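Fatty acid synthase 1, isoform A (Drosophila melanogaster, PDB 6FN6) is probably a multifunctional enzyme that makes long-chain saturated fatty acids using NADPH, represented by its dehydratase, enoylreductase and ketoreductase region. Local coordinates at residues T605-P610 against W680-A685; A644-Q649 against D898-K903; I171-T176 against A204-L209. One frame throughout, in Å; residues are numbered along the deposited sequence.

Contact 1 of 3, residues T605-P610 against W680-A685; sequences TVYYAP and WTMEEA
The hydroxyl OH of Tyr-607, whose ring lies against Met-682, is gripped by two groups. Glu-900 OE2 shares a hydrogen bond with it, and Arg-646 NE adds a weak one. The phenol end of the ring is thus tethered, while its face meets the methyl of Met-682. The methyl CE of Met-682 stands 4.3 Å from the ring centroid of Tyr-607, a CH-pi contact over the face. The sulfur lies oblique to the same ring, with SD of Met-682 3.5 Å from CG of Tyr-607, which makes this a Met-aromatic contact as well. The methionine chain is extended beyond CG, and this carries SD and CE out from the helix to the tyrosine.

The next ring is held against the helix backbone. Glu-683 puts its CB 4.1 Å from the Tyr-608 ring centroid, 23° off the normal. Backbone N and CA of Glu-683 lie over the same face. Met-682 CB comes in obliquely, 3.5 Å from Tyr-608 CD1. Tyr-607 and Tyr-608 sit opposite Ala-644 in a classic beta bulge, where the chain also turns a corner. This helps two consecutive side chains turn to one helix.

Thr-681 caps the start of helix 682-685: its OG1 accepts from Glu-684 N at 2.9 Å. Met-682 N is bound by Glu-899 OE1. Glu-683 OE1 is hydrogen-bonded to Thr-868 OG1, so the carboxylate is drawn toward Thr-868, while CB stays over the ring.

No hydrogen bond joins the two segments directly. Aliphatic, sulfur and aromatic groups make the contact itself. The flank of the first helical turn packs on the Tyr-608 face, and the polar ends of Tyr-607 and Glu-683 are satisfied by other parts of the enoylreductase.

Contact 2 of 3, residues A644-Q649 against D898-K903; sequences AGRDTQ and DEEAGK
Arg-646 and Glu-900 form a salt bridge that rests on one carboxylate oxygen. NH1 of Arg-646 donates to OE1 of Glu-900 at 2.9 Å, with an N-H...O angle of 154°. NE of Arg-646 reaches the same OE1 of Glu-900 in a weak bond of 3.2 Å. NE shares its single hydrogen with Tyr-607 OH, also weakly. OE1 thus sits at the guanidinium edge, in its plane. The carboxylate is turned steeply, its plane 78° from the guanidinium, so OE1 is met from above the carboxylate plane. The glutamate chain is bent at chi2 (80°), and its second oxygen, OE2, is taken by Tyr-607.

The remaining nitrogen of the guanidinium, NH2, is also satisfied. It gives hydrogen bonds to the carbonyls of Lys-904 and Gly-650. Past the strand end, Asp-647 OD2 accepts from Gln-649 N at 3.0 Å and forms a salt bridge with Arg-651. This is an Asx turn, in the connection to strand 652-656.

The arginine therefore ties the loop after strand 891-895 to the end of an inner strand, 642-646, of the enoylreductase sheet. On the loop side, Glu-900 opens a type II beta turn to Lys-903, with glycine at its third position.

Contact 3 of 3, residues I171-T176 against A204-L209; sequences ISFMDT and AKHFEL
Phe-173 and His-206 meet as an edge-to-face aromatic pair between helices 170-183 and 203-210. The histidine offers its edge to the face of the phenylalanine. The ring centroids of Phe-173 and His-206 are 5.2 Å apart, and the planes stand at 72°, giving a T-shaped stack. The touching carbon of the histidine is CE1, 3.7 Å from CE2 of Phe-173. It is nearly as close to CZ of the same ring. NE2 of His-206 also lies over the phenylalanine face.

Both side chains use the same kind of first torsion. Phe-173 has CG anti to the backbone N (chi1 174°), and His-206 takes a similar value (-163°). This projects each side chain outward from its helix, and chi2 stands each ring roughly crosswise to its CA-CB bond. The two side chains run in opposite directions and meet through their outer ring atoms. This reach is needed, because CA of Phe-173 and CA of His-206 are 11.6 Å apart.

Other groups fix the rings. His-206 ND1 accepts from the backbone N of Gly-238. A neutral histidine would then probably carry its proton on NE2, though not aimed at the phenylalanine ring. Trp-166 makes edge-to-face pairs with both rings, and Leu-223 of strand 223-228 touches both.

On the other side of helix 170-183 lies Asp-175, the predicted proton donor of the dehydratase. Its OD2 is hydrogen-bonded to Gln-179 NE2. The aromatic cluster thus packs the back of the helix that carries the predicted catalytic aspartate in the C-terminal hotdog fold.

How the contacts relate
Contacts 1 and 2 are neighbours in the enoylreductase, their centres about 8 Å apart. They share one sheet, since strands 601-611 and 642-646 pair in it, and their segments alternate along the chain. Contact 1 is buried and works by apolar and ring contacts. Contact 2 is only partly buried and works by charge, nearer the loops. A probable backbone bond between Tyr-608 O and Ala-644 N joins the two, and the Met-682 methyl packs on Gly-645 O. Contact 3 stands apart in the dehydratase, its nearest atoms about 40 Å from contact 1. It is buried and aromatic like contact 1, but it joins two helices instead of a strand and a helix.

Contact 1 of 3, residues T605-P610 against W680-A685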
loop_
_atom_site.group_PDB
_atom_site.type_symbol
_atom_site.label_atom_id
_atom_site.label_comp_id
_atom_site.label_asym_id
_atom_site.label_seq_id
_atom_site.Cartn_x
_atom_site.Cartn_y
_atom_site.Cartn_z
ATOM N N THR A 605 -29.206 29.660 -18.527
ATOM C CA THR A 605 -28.357 30.449 -19.406
ATOM C C THR A 605 -27.012 30.656 -18.723
ATOM O O THR A 605 -26.952 31.167 -17.606
ATOM C CB THR A 605 -28.986 31.818 -19.735
ATOM O OG1 THR A 605 -30.343 31.639 -20.156
ATOM C CG2 THR A 605 -28.201 32.520 -20.836
ATOM N N VAL A 606 -25.936 30.265 -19.397
ATOM C CA VAL A 606 -24.614 30.301 -18.790
ATOM C C VAL A 606 -23.988 31.677 -18.965
ATOM O O VAL A 606 -23.979 32.231 -20.066
ATOM C CB VAL A 606 -23.704 29.209 -19.381
ATOM C CG1 VAL A 606 -22.317 29.250 -18.744
ATOM C CG2 VAL A 606 -24.332 27.839 -19.196
ATOM N N TYR A 607 -23.469 32.219 -17.868
ATOM C CA TYR A 607 -22.763 33.493 -17.890
ATOM C C TYR A 607 -21.283 33.269 -17.606
ATOM O O TYR A 607 -20.416 33.794 -18.304
ATOM C CB TYR A 607 -23.354 34.456 -16.864
ATOM C CG TYR A 607 -24.603 35.159 -17.340
ATOM C CD1 TYR A 607 -25.778 34.451 -17.554
ATOM C CD2 TYR A 607 -24.610 36.528 -17.576
ATOM C CE1 TYR A 607 -26.925 35.084 -17.988
ATOM C CE2 TYR A 607 -25.755 37.172 -18.011
ATOM C CZ TYR A 607 -26.908 36.444 -18.216
ATOM O OH TYR A 607 -28.052 37.073 -18.648
ATOM N N TYR A 608 -21.007 32.481 -16.571
ATOM C CA TYR A 608 -19.637 32.191 -16.171
ATOM C C TYR A 608 -19.429 30.689 -16.031
ATOM O O TYR A 608 -20.175 30.016 -15.321
ATOM C CB TYR A 608 -19.311 32.902 -14.856
ATOM C CG TYR A 608 -19.176 34.398 -15.020
ATOM C CD1 TYR A 608 -20.286 35.227 -14.939
ATOM C CD2 TYR A 608 -17.942 34.980 -15.276
ATOM C CE1 TYR A 608 -20.171 36.590 -15.098
ATOM C CE2 TYR A 608 -17.817 36.344 -15.436
ATOM C CZ TYR A 608 -18.934 37.145 -15.347
ATOM O OH TYR A 608 -18.813 38.506 -15.507
ATOM N N ALA A 609 -18.425 30.168 -16.731
ATOM C CA ALA A 609 -18.092 28.750 -16.667
ATOM C C ALA A 609 -16.623 28.589 -16.294
ATOM O O ALA A 609 -15.742 28.906 -17.094
ATOM C CB ALA A 609 -18.381 28.071 -17.997
ATOM N N PRO A 610 -16.350 28.109 -15.071
ATOM C CA PRO A 610 -14.956 27.862 -14.687
ATOM C C PRO A 610 -14.352 26.610 -15.312
ATOM O O PRO A 610 -15.068 25.652 -15.606
ATOM C CB PRO A 610 -15.033 27.700 -13.164
ATOM C CG PRO A 610 -16.316 28.324 -12.765
ATOM C CD PRO A 610 -17.247 28.083 -13.903
ATOM N N TRP A 680 -22.742 39.105 -4.228
ATOM C CA TRP A 680 -21.919 38.172 -4.984
ATOM C C TRP A 680 -22.119 38.422 -6.470
ATOM O O TRP A 680 -23.248 38.403 -6.961
ATOM C CB TRP A 680 -22.268 36.715 -4.663
ATOM C CG TRP A 680 -21.597 36.151 -3.445
ATOM C CD1 TRP A 680 -20.991 36.845 -2.441
ATOM C CD2 TRP A 680 -21.459 34.763 -3.115
ATOM N NE1 TRP A 680 -20.488 35.976 -1.502
ATOM C CE2 TRP A 680 -20.763 34.692 -1.893
ATOM C CE3 TRP A 680 -21.859 33.574 -3.732
ATOM C CZ2 TRP A 680 -20.460 33.480 -1.274
ATOM C CZ3 TRP A 680 -21.558 32.370 -3.117
ATOM C CH2 TRP A 680 -20.864 32.333 -1.901
ATOM N N THR A 681 -21.026 38.669 -7.183
ATOM C CA THR A 681 -21.084 38.776 -8.632
ATOM C C THR A 681 -21.191 37.356 -9.169
ATOM O O THR A 681 -20.749 36.411 -8.512
ATOM C CB THR A 681 -19.849 39.485 -9.224
ATOM O OG1 THR A 681 -18.686 38.669 -9.042
ATOM C CG2 THR A 681 -19.626 40.833 -8.549
ATOM N N MET A 682 -21.799 37.192 -10.339
ATOM C CA MET A 682 -21.833 35.883 -10.979
ATOM C C MET A 682 -20.411 35.354 -11.114
ATOM O O MET A 682 -20.160 34.165 -10.933
ATOM C CB MET A 682 -22.501 35.959 -12.352
ATOM C CG MET A 682 -24.015 36.005 -12.309
ATOM S SD MET A 682 -24.725 36.051 -13.965
ATOM C CE MET A 682 -26.469 35.962 -13.585
ATOM N N GLU A 683 -19.486 36.258 -11.421
ATOM C CA GLU A 683 -18.068 35.931 -11.503
ATOM C C GLU A 683 -17.608 35.249 -10.217
ATOM O O GLU A 683 -16.947 34.212 -10.248
ATOM C CB GLU A 683 -17.251 37.199 -11.774
ATOM C CG GLU A 683 -15.745 37.039 -11.644
ATOM C CD GLU A 683 -15.003 38.332 -11.925
ATOM O OE1 GLU A 683 -13.976 38.593 -11.262
ATOM O OE2 GLU A 683 -15.449 39.091 -12.811
ATOM N N GLU A 684 -17.958 35.849 -9.085
ATOM C CA GLU A 684 -17.593 35.310 -7.784
ATOM C C GLU A 684 -18.283 33.975 -7.515
ATOM O O GLU A 684 -17.639 32.996 -7.138
ATOM C CB GLU A 684 -17.958 36.309 -6.685
ATOM C CG GLU A 684 -17.023 37.501 -6.587
ATOM C CD GLU A 684 -17.529 38.555 -5.621
ATOM O OE1 GLU A 684 -18.292 38.203 -4.697
ATOM O OE2 GLU A 684 -17.166 39.737 -5.789
ATOM N N ALA A 685 -19.596 33.944 -7.718
ATOM C CA ALA A 685 -20.399 32.772 -7.389
ATOM C C ALA A 685 -19.928 31.525 -8.136
ATOM O O ALA A 685 -19.925 30.423 -7.581
ATOM C CB ALA A 685 -21.864 33.043 -7.690
#

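Contact 2 of 3, residues A644-Q649 against D898-K903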
loop_
_atom_site.group_PDB
_atom_site.type_symbol
_atom_site.label_atom_id
_atom_site.label_comp_id
_atom_site.label_asym_id
_atom_site.label_seq_id
_atom_site.Cartn_x
_atom_site.Cartn_y
_atom_site.Cartn_z
ATOM N N ALA A 644 -22.079 29.726 -13.247
ATOM C CA ALA A 644 -22.998 30.706 -12.688
ATOM C C ALA A 644 -23.768 31.335 -13.842
ATOM O O ALA A 644 -23.182 31.692 -14.865
ATOM C CB ALA A 644 -22.254 31.760 -11.893
ATOM N N GLY A 645 -25.078 31.466 -13.680
ATOM C CA GLY A 645 -25.915 31.983 -14.744
ATOM C C GLY A 645 -27.322 32.329 -14.303
ATOM O O GLY A 645 -27.554 32.673 -13.144
ATOM N N ARG A 646 -28.263 32.233 -15.235
ATOM C CA ARG A 646 -29.653 32.578 -14.965
ATOM C C ARG A 646 -30.596 31.395 -15.150
ATOM O O ARG A 646 -30.386 30.538 -16.010
ATOM C CB ARG A 646 -30.095 33.740 -15.854
ATOM C CG ARG A 646 -29.420 35.052 -15.499
ATOM C CD ARG A 646 -30.011 36.218 -16.266
ATOM N NE ARG A 646 -29.327 37.469 -15.950
ATOM C CZ ARG A 646 -29.567 38.203 -14.865
ATOM N NH1 ARG A 646 -28.893 39.326 -14.664
ATOM N NH2 ARG A 646 -30.478 37.818 -13.979
ATOM N N ASP A 647 -31.639 31.368 -14.328
ATOM C CA ASP A 647 -32.637 30.308 -14.359
ATOM C C ASP A 647 -33.559 30.496 -15.562
ATOM O O ASP A 647 -33.493 31.517 -16.246
ATOM C CB ASP A 647 -33.440 30.319 -13.054
ATOM C CG ASP A 647 -34.369 29.131 -12.923
ATOM O OD1 ASP A 647 -33.897 28.047 -12.519
ATOM O OD2 ASP A 647 -35.573 29.282 -13.221
ATOM N N THR A 648 -34.410 29.509 -15.823
ATOM C CA THR A 648 -35.462 29.640 -16.828
ATOM C C THR A 648 -36.318 30.876 -16.561
ATOM O O THR A 648 -36.905 31.447 -17.482
ATOM C CB THR A 648 -36.366 28.387 -16.859
ATOM O OG1 THR A 648 -35.605 27.253 -17.290
ATOM C CG2 THR A 648 -37.549 28.578 -17.804
ATOM N N GLN A 649 -36.385 31.281 -15.297
ATOM C CA GLN A 649 -37.202 32.419 -14.892
ATOM C C GLN A 649 -36.316 33.610 -14.510
ATOM O O GLN A 649 -36.726 34.487 -13.750
ATOM C CB GLN A 649 -38.113 32.025 -13.728
ATOM C CG GLN A 649 -39.309 32.946 -13.536
ATOM C CD GLN A 649 -40.214 32.510 -12.396
ATOM O OE1 GLN A 649 -41.438 32.522 -12.526
ATOM N NE2 GLN A 649 -39.616 32.131 -11.271
ATOM N N ASP A 898 -21.548 38.873 -20.158
ATOM C CA ASP A 898 -21.414 39.924 -19.156
ATOM C C ASP A 898 -22.689 40.005 -18.325
ATOM O O ASP A 898 -23.792 39.994 -18.868
ATOM C CB ASP A 898 -21.119 41.269 -19.818
ATOM C CG ASP A 898 -19.655 41.435 -20.174
ATOM O OD1 ASP A 898 -18.806 41.291 -19.270
ATOM O OD2 ASP A 898 -19.352 41.690 -21.357
ATOM N N GLU A 899 -22.537 40.082 -17.007
ATOM C CA GLU A 899 -23.692 40.117 -16.118
ATOM C C GLU A 899 -24.410 41.465 -16.186
ATOM O O GLU A 899 -23.784 42.526 -16.159
ATOM C CB GLU A 899 -23.265 39.821 -14.679
ATOM C CG GLU A 899 -24.419 39.779 -13.688
ATOM C CD GLU A 899 -23.968 39.462 -12.276
ATOM O OE1 GLU A 899 -22.755 39.250 -12.068
ATOM O OE2 GLU A 899 -24.831 39.421 -11.372
ATOM N N GLU A 900 -25.735 41.403 -16.277
ATOM C CA GLU A 900 -26.577 42.594 -16.273
ATOM C C GLU A 900 -26.389 43.394 -14.989
ATOM O O GLU A 900 -26.122 42.833 -13.926
ATOM C CB GLU A 900 -28.049 42.216 -16.444
ATOM C CG GLU A 900 -28.398 41.698 -17.831
ATOM C CD GLU A 900 -28.024 40.243 -18.028
ATOM O OE1 GLU A 900 -27.346 39.673 -17.149
ATOM O OE2 GLU A 900 -28.412 39.665 -19.065
ATOM N N ALA A 901 -26.524 44.711 -15.097
ATOM C CA ALA A 901 -26.228 45.606 -13.987
ATOM C C ALA A 901 -27.313 45.544 -12.915
ATOM O O ALA A 901 -28.486 45.315 -13.214
ATOM C CB ALA A 901 -26.070 47.030 -14.492
ATOM N N GLY A 902 -26.901 45.748 -11.666
ATOM C CA GLY A 902 -27.799 45.680 -10.527
ATOM C C GLY A 902 -27.757 44.357 -9.783
ATOM O O GLY A 902 -28.214 44.271 -8.643
ATOM N N LYS A 903 -27.200 43.335 -10.429
ATOM C CA LYS A 903 -27.165 41.971 -9.895
ATOM C C LYS A 903 -28.514 41.554 -9.305
ATOM O O LYS A 903 -28.605 41.147 -8.147
ATOM C CB LYS A 903 -26.043 41.810 -8.854
ATOM C CG LYS A 903 -26.130 42.691 -7.613
ATOM C CD LYS A 903 -24.955 42.441 -6.679
ATOM C CE LYS A 903 -23.661 43.002 -7.251
ATOM N NZ LYS A 903 -22.508 42.814 -6.333
#

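Contact 3 of 3, residues I171-T176 against A204-L209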
loop_
_atom_site.group_PDB
_atom_site.type_symbol
_atom_site.label_atom_id
_atom_site.label_comp_id
_atom_site.label_asym_id
_atom_site.label_seq_id
_atom_site.Cartn_x
_atom_site.Cartn_y
_atom_site.Cartn_z
ATOM N N ILE A 171 2.174 -17.417 -27.860
ATOM C CA ILE A 171 2.080 -15.961 -27.868
ATOM C C ILE A 171 0.828 -15.519 -28.619
ATOM O O ILE A 171 0.007 -14.771 -28.087
ATOM C CB ILE A 171 3.346 -15.324 -28.475
ATOM C CG1 ILE A 171 4.558 -15.631 -27.590
ATOM C CG2 ILE A 171 3.158 -13.808 -28.656
ATOM C CD1 ILE A 171 5.891 -15.199 -28.178
ATOM N N SER A 172 0.671 -15.989 -29.851
ATOM C CA SER A 172 -0.474 -15.597 -30.661
ATOM C C SER A 172 -1.767 -16.051 -29.995
ATOM O O SER A 172 -2.737 -15.295 -29.922
ATOM C CB SER A 172 -0.371 -16.177 -32.074
ATOM O OG SER A 172 -0.756 -17.541 -32.105
ATOM N N PHE A 173 -1.776 -17.288 -29.508
ATOM C CA PHE A 173 -2.983 -17.854 -28.925
ATOM C C PHE A 173 -3.444 -17.067 -27.702
ATOM O O PHE A 173 -4.614 -16.698 -27.599
ATOM C CB PHE A 173 -2.760 -19.314 -28.541
ATOM C CG PHE A 173 -3.913 -19.915 -27.798
ATOM C CD1 PHE A 173 -5.020 -20.387 -28.479
ATOM C CD2 PHE A 173 -3.898 -19.994 -26.416
ATOM C CE1 PHE A 173 -6.088 -20.934 -27.798
ATOM C CE2 PHE A 173 -4.964 -20.541 -25.730
ATOM C CZ PHE A 173 -6.061 -21.011 -26.420
ATOM N N MET A 174 -2.527 -16.813 -26.774
ATOM C CA MET A 174 -2.872 -16.077 -25.568
ATOM C C MET A 174 -3.258 -14.641 -25.914
ATOM O O MET A 174 -4.088 -14.039 -25.238
ATOM C CB MET A 174 -1.715 -16.108 -24.562
ATOM C CG MET A 174 -1.588 -17.447 -23.831
ATOM S SD MET A 174 -0.602 -17.391 -22.316
ATOM C CE MET A 174 1.042 -17.101 -22.972
ATOM N N ASP A 175 -2.665 -14.094 -26.971
ATOM C CA ASP A 175 -3.021 -12.748 -27.414
ATOM C C ASP A 175 -4.474 -12.688 -27.879
ATOM O O ASP A 175 -5.195 -11.752 -27.548
ATOM C CB ASP A 175 -2.100 -12.280 -28.541
ATOM C CG ASP A 175 -2.363 -10.839 -28.946
ATOM O OD1 ASP A 175 -2.446 -9.972 -28.053
ATOM O OD2 ASP A 175 -2.491 -10.571 -30.158
ATOM N N THR A 176 -4.905 -13.686 -28.646
ATOM C CA THR A 176 -6.280 -13.718 -29.138
ATOM C C THR A 176 -7.271 -13.807 -27.978
ATOM O O THR A 176 -8.421 -13.391 -28.106
ATOM C CB THR A 176 -6.517 -14.892 -30.115
ATOM O OG1 THR A 176 -6.121 -16.126 -29.505
ATOM C CG2 THR A 176 -5.730 -14.682 -31.397
ATOM N N ALA A 204 -0.017 -29.490 -19.947
ATOM C CA ALA A 204 -0.441 -30.880 -20.067
ATOM C C ALA A 204 -1.903 -30.957 -20.487
ATOM O O ALA A 204 -2.265 -31.703 -21.398
ATOM C CB ALA A 204 -0.226 -31.613 -18.755
ATOM N N LYS A 205 -2.736 -30.173 -19.815
ATOM C CA LYS A 205 -4.164 -30.125 -20.098
ATOM C C LYS A 205 -4.427 -29.567 -21.494
ATOM O O LYS A 205 -5.354 -29.992 -22.184
ATOM C CB LYS A 205 -4.870 -29.270 -19.045
ATOM C CG LYS A 205 -6.383 -29.228 -19.151
ATOM C CD LYS A 205 -6.898 -27.869 -18.702
ATOM C CE LYS A 205 -8.275 -27.954 -18.075
ATOM N NZ LYS A 205 -8.722 -26.622 -17.575
ATOM N N HIS A 206 -3.605 -28.605 -21.896
ATOM C CA HIS A 206 -3.757 -27.939 -23.182
ATOM C C HIS A 206 -3.607 -28.919 -24.345
ATOM O O HIS A 206 -4.435 -28.947 -25.255
ATOM C CB HIS A 206 -2.734 -26.810 -23.311
ATOM C CG HIS A 206 -3.049 -25.825 -24.394
ATOM N ND1 HIS A 206 -4.019 -24.857 -24.258
ATOM C CD2 HIS A 206 -2.515 -25.654 -25.626
ATOM C CE1 HIS A 206 -4.074 -24.133 -25.361
ATOM N NE2 HIS A 206 -3.171 -24.595 -26.208
ATOM N N PHE A 207 -2.550 -29.726 -24.307
ATOM C CA PHE A 207 -2.218 -30.596 -25.431
ATOM C C PHE A 207 -3.080 -31.855 -25.480
ATOM O O PHE A 207 -3.280 -32.426 -26.552
ATOM C CB PHE A 207 -0.737 -30.979 -25.384
ATOM C CG PHE A 207 0.191 -29.824 -25.634
ATOM C CD1 PHE A 207 0.235 -29.215 -26.879
ATOM C CD2 PHE A 207 1.021 -29.349 -24.630
ATOM C CE1 PHE A 207 1.084 -28.151 -27.118
ATOM C CE2 PHE A 207 1.874 -28.286 -24.863
ATOM C CZ PHE A 207 1.906 -27.686 -26.110
ATOM N N GLU A 208 -3.595 -32.292 -24.334
ATOM C CA GLU A 208 -4.472 -33.459 -24.319
ATOM C C GLU A 208 -5.853 -33.061 -24.830
ATOM O O GLU A 208 -6.641 -33.909 -25.252
ATOM C CB GLU A 208 -4.573 -34.063 -22.914
ATOM C CG GLU A 208 -5.442 -33.279 -21.935
ATOM C CD GLU A 208 -5.548 -33.954 -20.577
ATOM O OE1 GLU A 208 -4.506 -34.116 -19.905
ATOM O OE2 GLU A 208 -6.675 -34.324 -20.182
ATOM N N LEU A 209 -6.138 -31.763 -24.792
ATOM C CA LEU A 209 -7.363 -31.228 -25.374
ATOM C C LEU A 209 -7.182 -31.013 -26.872
ATOM O O LEU A 209 -8.118 -31.182 -27.652
ATOM C CB LEU A 209 -7.750 -29.917 -24.692
ATOM C CG LEU A 209 -8.369 -30.032 -23.295
ATOM C CD1 LEU A 209 -8.467 -28.661 -22.644
ATOM C CD2 LEU A 209 -9.738 -30.687 -23.354
#